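Local coordinates for protein L-ornithine N(5)-monooxygenase (PDB 3S5W) that hydroxylates the side-chain nitrogen of L-ornithine with FAD, NADPH and molecular oxygen, the first step toward the hydroxamate groups of the siderophore pyoverdin, at residues V78-L83 with A242-N247. Numbering follows the deposited sequence.
Sequences VSQSEL and AFIDLN. With FAD (flavin-adenine dinucleotide), chain C.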
ATOM      1  N   VAL A  78      -8.725   6.270  -9.821  1.00 26.74           N
ATOM      2  CA  VAL A  78      -9.082   7.173 -10.908  1.00 28.42           C
ATOM      3  C   VAL A  78      -9.268   6.347 -12.177  1.00 29.15           C
ATOM      4  O   VAL A  78      -8.851   5.176 -12.253  1.00 28.26           O
ATOM      5  CB  VAL A  78      -8.032   8.313 -11.138  1.00 28.56           C
ATOM      6  CG1 VAL A  78      -7.894   9.162  -9.876  1.00 28.24           C
ATOM      7  CG2 VAL A  78      -6.659   7.742 -11.502  1.00 29.52           C
ATOM      8  N   SER A  79      -9.899   6.969 -13.162  1.00 30.65           N
ATOM      9  CA  SER A  79     -10.231   6.310 -14.427  1.00 33.53           C
ATOM     10  C   SER A  79      -8.984   5.656 -15.081  1.00 33.62           C
ATOM     11  O   SER A  79      -9.046   4.504 -15.497  1.00 34.42           O
ATOM     12  CB  SER A  79     -10.937   7.323 -15.351  1.00 32.98           C
ATOM     13  OG  SER A  79     -11.040   6.796 -16.642  1.00 37.25           O
ATOM     14  N   GLN A  80      -7.864   6.380 -15.151  1.00 34.48           N
ATOM     15  CA  GLN A  80      -6.578   5.775 -15.592  1.00 36.72           C
ATOM     16  C   GLN A  80      -5.724   5.309 -14.399  1.00 37.13           C
ATOM     17  O   GLN A  80      -4.861   6.062 -13.858  1.00 36.77           O
ATOM     18  CB  GLN A  80      -5.763   6.687 -16.543  1.00 37.27           C
ATOM     19  CG  GLN A  80      -4.347   6.132 -16.952  1.00 39.97           C
ATOM     20  CD  GLN A  80      -4.422   4.812 -17.739  1.00 43.66           C
ATOM     21  OE1 GLN A  80      -5.197   4.692 -18.695  1.00 45.23           O
ATOM     22  NE2 GLN A  80      -3.614   3.820 -17.339  1.00 41.65           N
ATOM     23  N   SER A  81      -5.974   4.061 -13.993  1.00 35.92           N
ATOM     24  CA  SER A  81      -5.196   3.451 -12.935  1.00 34.77           C
ATOM     25  C   SER A  81      -5.136   1.952 -13.220  1.00 33.64           C
ATOM     26  O   SER A  81      -6.012   1.190 -12.824  1.00 33.54           O
ATOM     27  CB  SER A  81      -5.767   3.779 -11.551  1.00 34.28           C
ATOM     28  OG  SER A  81      -7.143   3.468 -11.443  1.00 37.99           O
ATOM     29  N   GLU A  82      -4.112   1.575 -13.976  1.00 31.55           N
ATOM     30  CA  GLU A  82      -3.833   0.199 -14.342  1.00 30.55           C
ATOM     31  C   GLU A  82      -3.059  -0.506 -13.220  1.00 28.29           C
ATOM     32  O   GLU A  82      -2.152   0.070 -12.634  1.00 26.29           O
ATOM     33  CB  GLU A  82      -2.984   0.201 -15.619  1.00 31.96           C
ATOM     34  CG  GLU A  82      -2.993  -1.099 -16.389  1.00 36.98           C
ATOM     35  CD  GLU A  82      -2.318  -0.962 -17.757  1.00 41.76           C
ATOM     36  OE1 GLU A  82      -1.069  -0.906 -17.828  1.00 42.68           O
ATOM     37  OE2 GLU A  82      -3.058  -0.900 -18.756  1.00 44.65           O
ATOM     38  N   LEU A  83      -3.395  -1.755 -12.961  1.00 27.12           N
ATOM     39  CA  LEU A  83      -2.660  -2.584 -12.026  1.00 26.97           C
ATOM     40  C   LEU A  83      -1.201  -2.690 -12.492  1.00 26.04           C
ATOM     41  O   LEU A  83      -0.972  -2.818 -13.647  1.00 23.43           O
ATOM     42  CB  LEU A  83      -3.307  -3.958 -11.959  1.00 20.00           C
ATOM     43  CG  LEU A  83      -2.983  -4.933 -10.834  1.00 20.00           C
ATOM     44  CD1 LEU A  83      -3.484  -4.454  -9.527  1.00 20.00           C
ATOM     45  CD2 LEU A  83      -3.502  -6.324 -11.128  1.00 20.00           C
ATOM     46  N   ALA A 242      -2.104  11.120 -10.989  1.00 21.62           N
ATOM     47  CA  ALA A 242      -2.759  12.385 -10.628  1.00 21.10           C
ATOM     48  C   ALA A 242      -2.693  13.393 -11.765  1.00 22.05           C
ATOM     49  O   ALA A 242      -3.710  14.019 -12.143  1.00 22.11           O
ATOM     50  CB  ALA A 242      -2.112  12.978  -9.359  1.00 21.85           C
ATOM     51  N   PHE A 243      -1.504  13.567 -12.345  1.00 21.05           N
ATOM     52  CA  PHE A 243      -1.397  14.479 -13.461  1.00 21.08           C
ATOM     53  C   PHE A 243      -2.316  14.134 -14.632  1.00 21.08           C
ATOM     54  O   PHE A 243      -2.939  15.010 -15.208  1.00 20.89           O
ATOM     55  CB  PHE A 243       0.039  14.541 -13.994  1.00 21.91           C
ATOM     56  CG  PHE A 243       0.198  15.480 -15.152  1.00 22.51           C
ATOM     57  CD1 PHE A 243       0.290  16.864 -14.934  1.00 24.96           C
ATOM     58  CD2 PHE A 243       0.270  14.988 -16.466  1.00 24.42           C
ATOM     59  CE1 PHE A 243       0.429  17.751 -16.021  1.00 24.75           C
ATOM     60  CE2 PHE A 243       0.411  15.849 -17.562  1.00 21.75           C
ATOM     61  CZ  PHE A 243       0.500  17.255 -17.327  1.00 24.49           C
ATOM     62  N   ILE A 244      -2.344  12.871 -15.021  1.00 21.64           N
ATOM     63  CA  ILE A 244      -3.107  12.483 -16.208  1.00 23.82           C
ATOM     64  C   ILE A 244      -4.620  12.636 -15.904  1.00 23.49           C
ATOM     65  O   ILE A 244      -5.417  13.089 -16.771  1.00 23.54           O
ATOM     66  CB  ILE A 244      -2.710  11.034 -16.627  1.00 23.67           C
ATOM     67  CG1 ILE A 244      -1.408  11.072 -17.439  1.00 27.63           C
ATOM     68  CG2 ILE A 244      -3.842  10.315 -17.380  1.00 27.86           C
ATOM     69  CD1 ILE A 244      -1.461  11.943 -18.769  1.00 32.64           C
ATOM     70  N   ASP A 245      -5.020  12.274 -14.686  1.00 22.56           N
ATOM     71  CA  ASP A 245      -6.412  12.510 -14.321  1.00 23.41           C
ATOM     72  C   ASP A 245      -6.823  13.996 -14.391  1.00 23.62           C
ATOM     73  O   ASP A 245      -7.876  14.328 -14.942  1.00 24.32           O
ATOM     74  CB  ASP A 245      -6.745  11.962 -12.946  1.00 23.33           C
ATOM     75  CG  ASP A 245      -8.240  11.793 -12.763  1.00 26.08           C
ATOM     76  OD1 ASP A 245      -8.837  11.021 -13.540  1.00 27.32           O
ATOM     77  OD2 ASP A 245      -8.797  12.412 -11.851  1.00 26.34           O
ATOM     78  N   LEU A 246      -6.007  14.895 -13.824  1.00 24.33           N
ATOM     79  CA  LEU A 246      -6.284  16.329 -13.958  1.00 24.33           C
ATOM     80  C   LEU A 246      -6.352  16.727 -15.426  1.00 24.76           C
ATOM     81  O   LEU A 246      -7.309  17.429 -15.850  1.00 24.59           O
ATOM     82  CB  LEU A 246      -5.274  17.205 -13.192  1.00 23.40           C
ATOM     83  CG  LEU A 246      -5.339  16.981 -11.666  1.00 24.62           C
ATOM     84  CD1 LEU A 246      -4.196  17.719 -10.982  1.00 24.57           C
ATOM     85  CD2 LEU A 246      -6.677  17.459 -11.118  1.00 23.98           C
ATOM     86  N   ASN A 247      -5.361  16.297 -16.206  1.00 23.96           N
ATOM     87  CA  ASN A 247      -5.324  16.673 -17.622  1.00 24.07           C
ATOM     88  C   ASN A 247      -6.595  16.237 -18.366  1.00 25.10           C
ATOM     89  O   ASN A 247      -7.185  17.025 -19.155  1.00 23.95           O
ATOM     90  CB  ASN A 247      -4.130  16.018 -18.317  1.00 23.91           C
ATOM     91  CG  ASN A 247      -4.044  16.379 -19.805  1.00 24.64           C
ATOM     92  OD1 ASN A 247      -3.744  17.516 -20.150  1.00 25.16           O
ATOM     93  ND2 ASN A 247      -4.318  15.408 -20.684  1.00 21.95           N
TER
HETATM   94  PA  FAD C 450      -3.375  -2.517   2.664  1.00 23.63           P
HETATM   95  O1A FAD C 450      -2.860  -1.132   2.789  1.00 19.77           O
HETATM   96  O2A FAD C 450      -3.976  -2.875   1.294  1.00 19.53           O
HETATM   97  O5B FAD C 450      -4.520  -2.781   3.787  1.00 23.66           O
HETATM   98  C5B FAD C 450      -4.306  -2.339   5.106  1.00 21.39           C
HETATM   99  C4B FAD C 450      -5.685  -2.354   5.742  1.00 23.22           C
HETATM  100  O4B FAD C 450      -5.523  -2.050   7.101  1.00 26.67           O
HETATM  101  C3B FAD C 450      -6.564  -1.255   5.153  1.00 23.62           C
HETATM  102  O3B FAD C 450      -7.739  -1.821   4.607  1.00 24.22           O
HETATM  103  C2B FAD C 450      -6.866  -0.327   6.336  1.00 24.49           C
HETATM  104  O2B FAD C 450      -8.228   0.083   6.370  1.00 27.34           O
HETATM  105  C1B FAD C 450      -6.599  -1.220   7.510  1.00 25.52           C
HETATM  106  N9A FAD C 450      -6.113  -0.557   8.715  1.00 27.25           N
HETATM  107  C8A FAD C 450      -5.039   0.318   8.844  1.00 30.44           C
HETATM  108  N7A FAD C 450      -4.910   0.616  10.172  1.00 29.15           N
HETATM  109  C5A FAD C 450      -5.861  -0.074  10.857  1.00 28.77           C
HETATM  110  C6A FAD C 450      -6.176  -0.140  12.213  1.00 30.58           C
HETATM  111  N6A FAD C 450      -5.339   0.364  13.134  1.00 28.73           N
HETATM  112  N1A FAD C 450      -7.241  -0.950  12.604  1.00 28.54           N
HETATM  113  C2A FAD C 450      -7.975  -1.695  11.703  1.00 27.82           C
HETATM  114  N3A FAD C 450      -7.661  -1.632  10.349  1.00 25.41           N
HETATM  115  C4A FAD C 450      -6.619  -0.828   9.948  1.00 28.24           C
HETATM  116  N1  FAD C 450       0.888  -3.454  -5.263  1.00 22.48           N
HETATM  117  C2  FAD C 450       0.971  -4.265  -6.387  1.00 25.26           C
HETATM  118  O2  FAD C 450       1.515  -5.355  -6.322  1.00 23.60           O
HETATM  119  N3  FAD C 450       0.443  -3.853  -7.593  1.00 25.57           N
HETATM  120  C4  FAD C 450      -0.192  -2.642  -7.717  1.00 28.10           C
HETATM  121  O4  FAD C 450      -0.693  -2.333  -8.812  1.00 26.10           O
HETATM  122  C4X FAD C 450      -0.267  -1.806  -6.586  1.00 25.20           C
HETATM  123  N5  FAD C 450      -0.884  -0.567  -6.682  1.00 26.11           N
HETATM  124  C5X FAD C 450      -0.946   0.260  -5.572  1.00 27.52           C
HETATM  125  C6  FAD C 450      -1.572   1.511  -5.684  1.00 29.83           C
HETATM  126  C7  FAD C 450      -1.650   2.362  -4.590  1.00 29.86           C
HETATM  127  C7M FAD C 450      -2.328   3.695  -4.789  1.00 32.40           C
HETATM  128  C8  FAD C 450      -1.075   1.974  -3.386  1.00 28.19           C
HETATM  129  C8M FAD C 450      -1.124   2.842  -2.161  1.00 31.03           C
HETATM  130  C9  FAD C 450      -0.453   0.736  -3.263  1.00 26.97           C
HETATM  131  C9A FAD C 450      -0.395  -0.148  -4.348  1.00 26.84           C
HETATM  132  N10 FAD C 450       0.229  -1.397  -4.246  1.00 23.80           N
HETATM  133  C10 FAD C 450       0.305  -2.210  -5.372  1.00 24.18           C
HETATM  134  C1' FAD C 450       0.888  -1.862  -2.984  1.00 23.37           C
HETATM  135  C2' FAD C 450      -0.092  -2.262  -1.862  1.00 23.22           C
HETATM  136  O2' FAD C 450       0.655  -2.034  -0.662  1.00 24.65           O
HETATM  137  C3' FAD C 450      -0.449  -3.735  -1.991  1.00 24.06           C
HETATM  138  O3' FAD C 450      -1.044  -4.034  -3.269  1.00 23.72           O
HETATM  139  C4' FAD C 450      -1.466  -4.176  -0.907  1.00 22.97           C
HETATM  140  O4' FAD C 450      -2.544  -3.248  -0.872  1.00 23.37           O
HETATM  141  C5' FAD C 450      -0.852  -4.409   0.498  1.00 23.29           C
HETATM  142  O5' FAD C 450      -1.805  -5.136   1.252  1.00 26.29           O
HETATM  143  P   FAD C 450      -1.932  -5.022   2.861  1.00 24.11           P
HETATM  144  O1P FAD C 450      -3.163  -5.819   3.216  1.00 22.80           O
HETATM  145  O2P FAD C 450      -0.612  -5.459   3.436  1.00 20.51           O
HETATM  146  O3P FAD C 450      -2.167  -3.463   3.106  1.00 21.18           O
HETATM  147  O   HOH W   1     -10.994   9.515 -12.840  1.00 33.67           O
HETATM  148  O   HOH W   2      -7.368   9.099 -14.939  1.00 26.60           O
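Where the FAD-binding and NADP-binding parts of this flavin-dependent N-hydroxylating monooxygenase meet, the loop 78-83 leans through Val78 and Gln80 on Asp245 and Ile244 of helix 237-249, the helix that begins within a GxGxxA-type sequence, consistent with a Rossmann fold, whose turn (Gly235 to Ser238) binds NADP(+). The isopropyl group of Val78 lies against the carboxylate of Asp245: CB of Val78 is 3.7 Å from Asp245 OD1, while the branch CG1 reaches to 3.9 Å from Asp245 OD2. A chi1 of -161°, which swings CG away from the backbone N, carries the carboxylate of Asp245 out to Val78. No direct hydrogen bond joins the segments; two waters do so instead. One donates to Asp245 OD1 and accepts from the amide of Ser79, whose N is 2.8 Å from the water oxygen; the second water lies 2.8 Å from Gln80 N and donates to the same OD1. The other carboxylate oxygen, OD2, is hydrogen-bonded to the hydroxyl of Tyr213 in helix 213-217, so both oxygens of this buried group have polar partners. Farther along the loop, CB of Gln80 rests 4.2 Å from CG2 of Ile244, whose side chain also packs on helix 310-326. A short bond from the Ser81 hydroxyl links that residue back to the O of Val78 (OG to O 2.5 Å). At the loop's far end Leu83 meets the flavin, CD1 lying 3.6 Å from O4 of FAD. The contact thus joins the NADP-domain helix to a flavin-lining loop through water bridges and a few van der Waals contacts; two water donors on OD1, themselves held by successive amides, and Tyr213 at OD2 would probably favour the charged carboxylate.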